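Local structure of sulfotransferase (Mycobacterium tuberculosis, 2ZQ5) at residues A[50-60]-A[273-281]; A[79-90]-A[211-221]. The protein probably transfers a sulfuryl group from an activated donor such as PAPS to an acceptor, as sulfotransferases of the P-loop NTPase clan do. All coordinates share one frame; numbering follows the deposited sequence.

From the N terminus, the chain passes through helix 36-50 and turns into helix 55-81, whose two ends enter the two contacts. Interaction 1 takes the N-terminal end and closes a loop of more than 200 residues by joining it to the linker between helices 262-272 and 282-304. Interaction 2 uses the C-terminal end and the residues that lead toward strand 94-97, and closes a shorter loop on helix 206-219. The second loop therefore lies wholly within the first. The contact centres are about 37 Å apart, on opposite sides of the chain's centre, and their nearest atoms are about 19 Å apart, so one long helix is tied at its start to the linker 273-281 and at its end to helix 206-219.

Interaction 1. Residues A[50-60]-A[273-281]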
loop_
_atom_site.group_PDB
_atom_site.type_symbol
_atom_site.label_atom_id
_atom_site.label_comp_id
_atom_site.label_asym_id
_atom_site.label_seq_id
_atom_site.Cartn_x
_atom_site.Cartn_y
_atom_site.Cartn_z
ATOM N N GLU A 50 -10.991 -15.219 -14.253
ATOM C CA GLU A 50 -11.289 -15.918 -13.006
ATOM C C GLU A 50 -11.881 -15.083 -11.872
ATOM O O GLU A 50 -12.359 -15.641 -10.885
ATOM C CB GLU A 50 -10.014 -16.605 -12.512
ATOM C CG GLU A 50 -8.797 -15.706 -12.636
ATOM C CD GLU A 50 -7.487 -16.381 -12.275
ATOM O OE1 GLU A 50 -7.247 -17.527 -12.710
ATOM O OE2 GLU A 50 -6.683 -15.742 -11.571
ATOM N N ALA A 51 -11.872 -13.760 -12.006
ATOM C CA ALA A 51 -12.390 -12.909 -10.940
ATOM C C ALA A 51 -13.914 -12.850 -10.832
ATOM O O ALA A 51 -14.441 -12.299 -9.868
ATOM C CB ALA A 51 -11.818 -11.500 -11.079
ATOM N N GLY A 52 -14.614 -13.412 -11.817
ATOM C CA GLY A 52 -16.071 -13.407 -11.790
ATOM C C GLY A 52 -16.670 -12.034 -11.549
ATOM O O GLY A 52 -17.634 -11.884 -10.796
ATOM N N LEU A 53 -16.109 -11.024 -12.202
ATOM C CA LEU A 53 -16.581 -9.660 -12.030
ATOM C C LEU A 53 -17.980 -9.409 -12.575
ATOM O O LEU A 53 -18.386 -9.985 -13.582
ATOM C CB LEU A 53 -15.608 -8.678 -12.693
ATOM C CG LEU A 53 -14.172 -8.678 -12.164
ATOM C CD1 LEU A 53 -13.365 -7.639 -12.929
ATOM C CD2 LEU A 53 -14.157 -8.378 -10.672
ATOM N N THR A 54 -18.710 -8.547 -11.880
ATOM C CA THR A 54 -20.055 -8.152 -12.278
ATOM C C THR A 54 -19.883 -6.898 -13.128
ATOM O O THR A 54 -18.759 -6.483 -13.408
ATOM C CB THR A 54 -20.898 -7.776 -11.059
ATOM O OG1 THR A 54 -20.240 -6.723 -10.340
ATOM C CG2 THR A 54 -21.081 -8.975 -10.143
ATOM N N VAL A 55 -20.991 -6.292 -13.540
ATOM C CA VAL A 55 -20.921 -5.070 -14.334
ATOM C C VAL A 55 -20.247 -3.999 -13.483
ATOM O O VAL A 55 -19.387 -3.256 -13.960
ATOM C CB VAL A 55 -22.331 -4.589 -14.739
ATOM C CG1 VAL A 55 -22.256 -3.211 -15.387
ATOM C CG2 VAL A 55 -22.952 -5.586 -15.702
ATOM N N LEU A 56 -20.639 -3.932 -12.215
ATOM C CA LEU A 56 -20.075 -2.962 -11.286
ATOM C C LEU A 56 -18.601 -3.256 -11.022
ATOM O O LEU A 56 -17.774 -2.346 -11.016
ATOM C CB LEU A 56 -20.843 -2.984 -9.963
ATOM C CG LEU A 56 -20.262 -2.125 -8.835
ATOM C CD1 LEU A 56 -20.248 -0.662 -9.252
ATOM C CD2 LEU A 56 -21.091 -2.309 -7.575
ATOM N N GLY A 57 -18.279 -4.527 -10.796
ATOM C CA GLY A 57 -16.902 -4.903 -10.532
ATOM C C GLY A 57 -15.968 -4.554 -11.675
ATOM O O GLY A 57 -14.842 -4.091 -11.457
ATOM N N SER A 58 -16.425 -4.778 -12.901
ATOM C CA SER A 58 -15.616 -4.471 -14.075
ATOM C C SER A 58 -15.433 -2.962 -14.209
ATOM O O SER A 58 -14.348 -2.488 -14.555
ATOM C CB SER A 58 -16.277 -5.033 -15.335
ATOM O OG SER A 58 -17.608 -4.569 -15.457
ATOM N N LYS A 59 -16.489 -2.207 -13.927
ATOM C CA LYS A 59 -16.419 -0.754 -14.013
ATOM C C LYS A 59 -15.425 -0.218 -12.987
ATOM O O LYS A 59 -14.609 0.653 -13.295
ATOM C CB LYS A 59 -17.798 -0.134 -13.762
ATOM C CG LYS A 59 -17.789 1.389 -13.753
ATOM C CD LYS A 59 -19.151 1.962 -13.384
ATOM C CE LYS A 59 -19.101 3.482 -13.323
ATOM N NZ LYS A 59 -20.404 4.076 -12.914
ATOM N N MET A 60 -15.486 -0.753 -11.771
ATOM C CA MET A 60 -14.593 -0.310 -10.709
ATOM C C MET A 60 -13.136 -0.625 -11.014
ATOM O O MET A 60 -12.266 0.235 -10.875
ATOM C CB MET A 60 -14.988 -0.948 -9.374
ATOM C CG MET A 60 -16.371 -0.546 -8.879
ATOM S SD MET A 60 -16.581 1.247 -8.777
ATOM C CE MET A 60 -15.583 1.618 -7.369
ATOM N N THR A 273 -15.616 -4.938 -1.287
ATOM C CA THR A 273 -15.903 -5.413 -2.639
ATOM C C THR A 273 -17.313 -5.942 -2.877
ATOM O O THR A 273 -17.557 -6.623 -3.873
ATOM C CB THR A 273 -14.916 -6.527 -3.029
ATOM O OG1 THR A 273 -15.148 -7.682 -2.208
ATOM C CG2 THR A 273 -13.482 -6.055 -2.825
ATOM N N GLU A 274 -18.237 -5.628 -1.976
ATOM C CA GLU A 274 -19.612 -6.091 -2.108
ATOM C C GLU A 274 -20.217 -5.712 -3.461
ATOM O O GLU A 274 -20.192 -4.549 -3.864
ATOM C CB GLU A 274 -20.462 -5.515 -0.973
ATOM C CG GLU A 274 -21.848 -6.124 -0.862
ATOM C CD GLU A 274 -22.555 -5.714 0.415
ATOM O OE1 GLU A 274 -22.830 -4.507 0.583
ATOM O OE2 GLU A 274 -22.830 -6.598 1.253
ATOM N N GLY A 275 -20.747 -6.709 -4.163
ATOM C CA GLY A 275 -21.358 -6.464 -5.458
ATOM C C GLY A 275 -20.413 -6.399 -6.645
ATOM O O GLY A 275 -20.859 -6.214 -7.774
ATOM N N TRP A 276 -19.114 -6.557 -6.411
ATOM C CA TRP A 276 -18.137 -6.496 -7.497
ATOM C C TRP A 276 -17.877 -7.832 -8.179
ATOM O O TRP A 276 -17.365 -7.875 -9.299
ATOM C CB TRP A 276 -16.792 -5.973 -6.982
ATOM C CG TRP A 276 -16.793 -4.559 -6.511
ATOM C CD1 TRP A 276 -17.855 -3.703 -6.461
ATOM C CD2 TRP A 276 -15.666 -3.834 -6.007
ATOM N NE1 TRP A 276 -17.458 -2.486 -5.955
ATOM C CE2 TRP A 276 -16.119 -2.540 -5.668
ATOM C CE3 TRP A 276 -14.316 -4.154 -5.809
ATOM C CZ2 TRP A 276 -15.269 -1.563 -5.137
ATOM C CZ3 TRP A 276 -13.468 -3.180 -5.281
ATOM C CH2 TRP A 276 -13.952 -1.901 -4.953
ATOM N N SER A 277 -18.230 -8.922 -7.505
ATOM C CA SER A 277 -17.966 -10.249 -8.041
ATOM C C SER A 277 -18.875 -11.310 -7.442
ATOM O O SER A 277 -19.335 -11.177 -6.311
ATOM C CB SER A 277 -16.502 -10.618 -7.748
ATOM O OG SER A 277 -16.242 -11.995 -7.963
ATOM N N THR A 278 -19.130 -12.363 -8.214
ATOM C CA THR A 278 -19.952 -13.465 -7.736
ATOM C C THR A 278 -19.035 -14.606 -7.303
ATOM O O THR A 278 -19.497 -15.614 -6.762
ATOM C CB THR A 278 -20.915 -13.981 -8.832
ATOM O OG1 THR A 278 -20.172 -14.337 -10.003
ATOM C CG2 THR A 278 -21.937 -12.912 -9.181
ATOM N N LYS A 279 -17.733 -14.429 -7.530
ATOM C CA LYS A 279 -16.722 -15.432 -7.188
ATOM C C LYS A 279 -15.964 -15.100 -5.901
ATOM O O LYS A 279 -15.747 -15.972 -5.060
ATOM C CB LYS A 279 -15.724 -15.574 -8.344
ATOM C CG LYS A 279 -14.566 -16.539 -8.098
ATOM C CD LYS A 279 -15.055 -17.971 -7.936
ATOM C CE LYS A 279 -13.885 -18.948 -7.923
ATOM N NZ LYS A 279 -14.311 -20.358 -7.676
ATOM N N PHE A 280 -15.549 -13.843 -5.761
ATOM C CA PHE A 280 -14.812 -13.408 -4.575
ATOM C C PHE A 280 -15.800 -13.085 -3.460
ATOM O O PHE A 280 -16.093 -11.920 -3.177
ATOM C CB PHE A 280 -13.960 -12.179 -4.905
ATOM C CG PHE A 280 -12.931 -11.843 -3.854
ATOM C CD1 PHE A 280 -11.880 -12.717 -3.581
ATOM C CD2 PHE A 280 -12.999 -10.636 -3.161
ATOM C CE1 PHE A 280 -10.905 -12.395 -2.632
ATOM C CE2 PHE A 280 -12.031 -10.302 -2.211
ATOM C CZ PHE A 280 -10.980 -11.185 -1.947
ATOM N N VAL A 281 -16.318 -14.143 -2.845
ATOM C CA VAL A 281 -17.282 -14.039 -1.758
ATOM C C VAL A 281 -17.075 -15.211 -0.804
ATOM O O VAL A 281 -16.415 -16.193 -1.148
ATOM C CB VAL A 281 -18.748 -14.110 -2.278
ATOM C CG1 VAL A 281 -19.028 -12.966 -3.240
ATOM C CG2 VAL A 281 -18.992 -15.449 -2.963
HETATM O O HOH W 1 -20.161 -12.606 -12.141
#
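The capped N terminus of helix 55-81 meets the loop 273-281 here, and a single beta bridge pairs Leu53 with Ser277. Two backbone bonds flank the bridge: Thr278 N donates to Gly52 O with an N-H...O angle of 160°, and Thr54 N donates to Trp276 O at 3.0 Å. The same Trp276 O also receives a CA-H...O contact from Gly57 CA at 3.3 Å, where the first helical turn comes close to the loop.

Thr54 is the N-cap. Its chi1 of 57° sets OG1 between the backbone N and the carbonyl carbon, where it accepts from Gly57 N and donates to Gly275 O, with Thr54 OG1 and Gly275 O 2.7 Å apart. Gly275 belongs to a type II turn from Thr273 to Trp276, so one hydroxyl links the helix cap to the turn.

Ser277 plays a matching part in the loop 273-281. Ser277 OG donates to Ala51 O at 2.6 Å, in the carbonyl plane, and accepts from Lys279 N and Phe280 N, which makes an ST turn and an ST motif. A water that donates to Gly52 O also lies 2.8 Å from Thr278 OG1.

Beside this polar seam, the Trp276 indole is held between Thr273 CA on one face and Met60 CG on the other. Met60 CG stands 4.0 Å from the centroid of the five-membered ring of Trp276, a CH-pi contact, while Leu56 CD2 meets Trp276 CD1 at the ring edge, 3.7 Å away. Leu163, from a loop, touches both Met60 and Trp276.

Each of the two hydroxyls thus donates across the contact and accepts within its own segment, so the bonds that shape the cap and the ST turn also fasten the helix start to the loop.

Interaction 2. Residues A[79-90]-A[211-221]; sequences WKQYPEHVDVAI and RHRRNLQLIGL
Trp79, near the C-terminal end of helix 55-81, sits as a knob in a hole formed by Arg211, Arg214, Asn215 and Leu218 of helix 206-219. Trp79 CB lies 3.7 Å from Arg214 NH2. With chi1 at -69°, CG is anti to the carbonyl carbon, and the indole slides under the Arg214 guanidinium, which stacks on one face with the planes 26° apart. Arg214 CZ is 3.9 Å from the centroid of the six-membered ring of Trp79, over the face, a cation-pi geometry. Farther round the ring, CD1 rests on Leu218 CB, and Trp79 NE1 makes a weak hydrogen bond to Arg214 O at 3.2 Å. CZ2 meets Asn215 OD1, itself bonded to Ser75. At the far rim, Trp79 CH2 touches Arg211 CZ at 3.5 Å: the ring edge points into the face of this second guanidinium, whose NE is held by Gln180.

Beyond the tryptophan, the extended Gln217 side chain carries NE2 to Val88 O at 2.9 Å, nearly straight at 176° and in the carbonyl plane. Leu221 CD1 packs on Val88 CG2, 3.8 Å away, and Leu221 CD2 touches Tyr82 CD1.

Knob-into-hole packing at a helix end, followed by a 3-10 turn and a loop laid along a second helix, joins helices 55-81 and 206-219 beside the parallel sheet of the sulfotransferase fold, where Trp228 of strand 227-231 touches Ile90 and Leu216.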
loop_
_atom_site.group_PDB
_atom_site.type_symbol
_atom_site.label_atom_id
_atom_site.label_comp_id
_atom_site.label_asym_id
_atom_site.label_seq_id
_atom_site.Cartn_x
_atom_site.Cartn_y
_atom_site.Cartn_z
ATOM N N TRP A 79 8.884 14.044 -13.036
ATOM C CA TRP A 79 10.329 13.846 -13.072
ATOM C C TRP A 79 10.985 14.752 -14.108
ATOM O O TRP A 79 12.115 15.203 -13.917
ATOM C CB TRP A 79 10.676 12.376 -13.353
ATOM C CG TRP A 79 10.332 11.454 -12.212
ATOM C CD1 TRP A 79 10.492 11.709 -10.879
ATOM C CD2 TRP A 79 9.788 10.132 -12.307
ATOM N NE1 TRP A 79 10.077 10.625 -10.136
ATOM C CE2 TRP A 79 9.640 9.646 -10.987
ATOM C CE3 TRP A 79 9.409 9.310 -13.377
ATOM C CZ2 TRP A 79 9.127 8.372 -10.708
ATOM C CZ3 TRP A 79 8.900 8.044 -13.100
ATOM C CH2 TRP A 79 8.766 7.589 -11.774
ATOM N N LYS A 80 10.276 15.016 -15.202
ATOM C CA LYS A 80 10.791 15.891 -16.254
ATOM C C LYS A 80 10.774 17.331 -15.765
ATOM O O LYS A 80 11.665 18.123 -16.078
ATOM C CB LYS A 80 9.923 15.800 -17.503
ATOM C CG LYS A 80 9.995 14.496 -18.253
ATOM C CD LYS A 80 9.077 14.580 -19.456
ATOM C CE LYS A 80 9.076 13.311 -20.271
ATOM N NZ LYS A 80 8.088 13.427 -21.378
ATOM N N GLN A 81 9.739 17.666 -15.005
ATOM C CA GLN A 81 9.578 19.009 -14.464
ATOM C C GLN A 81 10.594 19.300 -13.369
ATOM O O GLN A 81 11.015 20.444 -13.190
ATOM C CB GLN A 81 8.173 19.174 -13.885
ATOM C CG GLN A 81 7.052 19.129 -14.904
ATOM C CD GLN A 81 5.691 19.078 -14.240
ATOM O OE1 GLN A 81 5.405 19.851 -13.328
ATOM N NE2 GLN A 81 4.841 18.166 -14.698
ATOM N N TYR A 82 10.975 18.259 -12.637
ATOM C CA TYR A 82 11.916 18.395 -11.532
ATOM C C TYR A 82 13.049 17.387 -11.625
ATOM O O TYR A 82 13.152 16.481 -10.800
ATOM C CB TYR A 82 11.172 18.207 -10.209
ATOM C CG TYR A 82 10.067 19.213 -10.003
ATOM C CD1 TYR A 82 10.345 20.485 -9.509
ATOM C CD2 TYR A 82 8.748 18.910 -10.344
ATOM C CE1 TYR A 82 9.339 21.433 -9.358
ATOM C CE2 TYR A 82 7.734 19.853 -10.199
ATOM C CZ TYR A 82 8.038 21.112 -9.705
ATOM O OH TYR A 82 7.043 22.051 -9.562
ATOM N N PRO A 83 13.927 17.535 -12.627
ATOM C CA PRO A 83 15.042 16.596 -12.775
ATOM C C PRO A 83 15.965 16.519 -11.559
ATOM O O PRO A 83 16.629 15.508 -11.347
ATOM C CB PRO A 83 15.756 17.107 -14.027
ATOM C CG PRO A 83 15.467 18.576 -14.006
ATOM C CD PRO A 83 14.006 18.610 -13.631
ATOM N N GLU A 84 15.992 17.577 -10.756
ATOM C CA GLU A 84 16.844 17.608 -9.571
ATOM C C GLU A 84 16.453 16.566 -8.522
ATOM O O GLU A 84 17.167 16.368 -7.538
ATOM C CB GLU A 84 16.824 19.003 -8.938
ATOM C CG GLU A 84 15.440 19.461 -8.497
ATOM C CD GLU A 84 14.707 20.257 -9.562
ATOM O OE1 GLU A 84 14.847 19.937 -10.761
ATOM O OE2 GLU A 84 13.979 21.198 -9.191
ATOM N N HIS A 85 15.320 15.901 -8.723
ATOM C CA HIS A 85 14.878 14.882 -7.776
ATOM C C HIS A 85 15.910 13.757 -7.679
ATOM O O HIS A 85 16.041 13.116 -6.638
ATOM C CB HIS A 85 13.527 14.300 -8.209
ATOM C CG HIS A 85 13.605 13.424 -9.421
ATOM N ND1 HIS A 85 13.830 12.066 -9.348
ATOM C CD2 HIS A 85 13.516 13.718 -10.739
ATOM C CE1 HIS A 85 13.874 11.563 -10.569
ATOM N NE2 HIS A 85 13.686 12.545 -11.431
ATOM N N VAL A 86 16.645 13.527 -8.765
ATOM C CA VAL A 86 17.644 12.461 -8.794
ATOM C C VAL A 86 18.771 12.645 -7.783
ATOM O O VAL A 86 19.434 11.678 -7.409
ATOM C CB VAL A 86 18.278 12.309 -10.204
ATOM C CG1 VAL A 86 17.202 12.004 -11.228
ATOM C CG2 VAL A 86 19.037 13.571 -10.581
ATOM N N ASP A 87 18.985 13.878 -7.337
ATOM C CA ASP A 87 20.053 14.151 -6.380
ATOM C C ASP A 87 19.620 13.999 -4.927
ATOM O O ASP A 87 20.429 14.167 -4.012
ATOM C CB ASP A 87 20.612 15.559 -6.600
ATOM C CG ASP A 87 21.132 15.763 -8.008
ATOM O OD1 ASP A 87 21.841 14.869 -8.511
ATOM O OD2 ASP A 87 20.839 16.820 -8.606
ATOM N N VAL A 88 18.350 13.675 -4.712
ATOM C CA VAL A 88 17.839 13.511 -3.359
ATOM C C VAL A 88 18.259 12.171 -2.770
ATOM O O VAL A 88 17.998 11.117 -3.345
ATOM C CB VAL A 88 16.295 13.606 -3.326
ATOM C CG1 VAL A 88 15.779 13.329 -1.912
ATOM C CG2 VAL A 88 15.853 14.987 -3.788
ATOM N N ALA A 89 18.924 12.222 -1.623
ATOM C CA ALA A 89 19.357 11.010 -0.952
ATOM C C ALA A 89 18.304 10.618 0.080
ATOM O O ALA A 89 17.774 11.469 0.792
ATOM C CB ALA A 89 20.701 11.240 -0.271
ATOM N N ILE A 90 17.992 9.329 0.138
ATOM C CA ILE A 90 17.020 8.812 1.095
ATOM C C ILE A 90 17.842 8.071 2.146
ATOM O O ILE A 90 18.333 6.973 1.893
ATOM C CB ILE A 90 16.041 7.820 0.426
ATOM C CG1 ILE A 90 15.392 8.463 -0.805
ATOM C CG2 ILE A 90 14.976 7.387 1.426
ATOM C CD1 ILE A 90 14.538 9.679 -0.503
ATOM N N ARG A 211 11.390 2.333 -8.740
ATOM C CA ARG A 211 10.475 3.389 -9.157
ATOM C C ARG A 211 9.873 4.049 -7.910
ATOM O O ARG A 211 9.681 5.267 -7.862
ATOM C CB ARG A 211 9.369 2.820 -10.048
ATOM C CG ARG A 211 8.532 3.904 -10.699
ATOM C CD ARG A 211 7.302 3.355 -11.395
ATOM N NE ARG A 211 6.509 4.449 -11.949
ATOM C CZ ARG A 211 6.750 5.032 -13.119
ATOM N NH1 ARG A 211 7.756 4.619 -13.879
ATOM N NH2 ARG A 211 6.004 6.057 -13.513
ATOM N N HIS A 212 9.579 3.233 -6.904
ATOM C CA HIS A 212 9.035 3.708 -5.636
ATOM C C HIS A 212 9.997 4.767 -5.081
ATOM O O HIS A 212 9.581 5.851 -4.670
ATOM C CB HIS A 212 8.895 2.498 -4.696
ATOM C CG HIS A 212 8.452 2.822 -3.301
ATOM N ND1 HIS A 212 9.333 3.198 -2.308
ATOM C CD2 HIS A 212 7.238 2.727 -2.708
ATOM C CE1 HIS A 212 8.681 3.314 -1.165
ATOM N NE2 HIS A 212 7.408 3.032 -1.381
ATOM N N ARG A 213 11.290 4.458 -5.107
ATOM C CA ARG A 213 12.308 5.381 -4.610
ATOM C C ARG A 213 12.360 6.679 -5.420
ATOM O O ARG A 213 12.497 7.763 -4.847
ATOM C CB ARG A 213 13.678 4.698 -4.613
ATOM C CG ARG A 213 14.806 5.584 -4.126
ATOM C CD ARG A 213 16.067 4.776 -3.866
ATOM N NE ARG A 213 17.201 5.642 -3.553
ATOM C CZ ARG A 213 17.837 6.382 -4.456
ATOM N NH1 ARG A 213 17.452 6.356 -5.725
ATOM N NH2 ARG A 213 18.857 7.150 -4.093
ATOM N N ARG A 214 12.256 6.575 -6.743
ATOM C CA ARG A 214 12.263 7.765 -7.590
ATOM C C ARG A 214 11.084 8.654 -7.209
ATOM O O ARG A 214 11.183 9.880 -7.246
ATOM C CB ARG A 214 12.167 7.386 -9.071
ATOM C CG ARG A 214 13.398 6.698 -9.637
ATOM C CD ARG A 214 13.299 6.605 -11.153
ATOM N NE ARG A 214 13.131 7.927 -11.753
ATOM C CZ ARG A 214 12.932 8.146 -13.049
ATOM N NH1 ARG A 214 12.875 7.129 -13.898
ATOM N NH2 ARG A 214 12.792 9.386 -13.498
ATOM N N ASN A 215 9.961 8.039 -6.849
ATOM C CA ASN A 215 8.802 8.817 -6.444
ATOM C C ASN A 215 9.010 9.464 -5.075
ATOM O O ASN A 215 8.531 10.572 -4.839
ATOM C CB ASN A 215 7.536 7.956 -6.467
ATOM C CG ASN A 215 6.836 8.013 -7.812
ATOM O OD1 ASN A 215 6.585 9.100 -8.339
ATOM N ND2 ASN A 215 6.516 6.853 -8.376
ATOM N N LEU A 216 9.725 8.793 -4.172
ATOM C CA LEU A 216 9.996 9.393 -2.868
ATOM C C LEU A 216 10.932 10.588 -3.060
ATOM O O LEU A 216 10.785 11.611 -2.393
ATOM C CB LEU A 216 10.641 8.384 -1.908
ATOM C CG LEU A 216 9.806 7.170 -1.490
ATOM C CD1 LEU A 216 10.465 6.517 -0.279
ATOM C CD2 LEU A 216 8.386 7.589 -1.136
ATOM N N GLN A 217 11.898 10.452 -3.968
ATOM C CA GLN A 217 12.837 11.536 -4.258
ATOM C C GLN A 217 12.083 12.759 -4.773
ATOM O O GLN A 217 12.388 13.892 -4.401
ATOM C CB GLN A 217 13.849 11.112 -5.325
ATOM C CG GLN A 217 14.887 10.104 -4.877
ATOM C CD GLN A 217 15.822 9.727 -6.011
ATOM O OE1 GLN A 217 15.384 9.267 -7.065
ATOM N NE2 GLN A 217 17.119 9.926 -5.801
ATOM N N LEU A 218 11.110 12.518 -5.646
ATOM C CA LEU A 218 10.303 13.582 -6.229
ATOM C C LEU A 218 9.402 14.249 -5.195
ATOM O O LEU A 218 9.440 15.466 -5.013
ATOM C CB LEU A 218 9.440 13.014 -7.356
ATOM C CG LEU A 218 8.320 13.918 -7.877
ATOM C CD1 LEU A 218 8.914 15.069 -8.684
ATOM C CD2 LEU A 218 7.364 13.089 -8.723
ATOM N N ILE A 219 8.591 13.446 -4.516
ATOM C CA ILE A 219 7.673 13.976 -3.520
ATOM C C ILE A 219 8.412 14.633 -2.358
ATOM O O ILE A 219 7.941 15.626 -1.803
ATOM C CB ILE A 219 6.734 12.856 -3.003
ATOM C CG1 ILE A 219 5.887 12.337 -4.167
ATOM C CG2 ILE A 219 5.850 13.382 -1.867
ATOM C CD1 ILE A 219 5.095 11.083 -3.846
ATOM N N GLY A 220 9.578 14.093 -2.006
ATOM C CA GLY A 220 10.349 14.648 -0.907
ATOM C C GLY A 220 11.416 15.657 -1.303
ATOM O O GLY A 220 12.292 15.970 -0.497
ATOM N N LEU A 221 11.331 16.180 -2.525
ATOM C CA LEU A 221 12.305 17.146 -3.037
ATOM C C LEU A 221 12.512 18.381 -2.160
ATOM O O LEU A 221 13.624 18.914 -2.087
ATOM C CB LEU A 221 11.902 17.599 -4.442
ATOM C CG LEU A 221 12.823 18.622 -5.117
ATOM C CD1 LEU A 221 14.174 17.975 -5.412
ATOM C CD2 LEU A 221 12.178 19.127 -6.401
HETATM O O HOH W 2 20.612 9.706 -4.792
HETATM O O HOH W 3 19.368 7.361 -1.447
#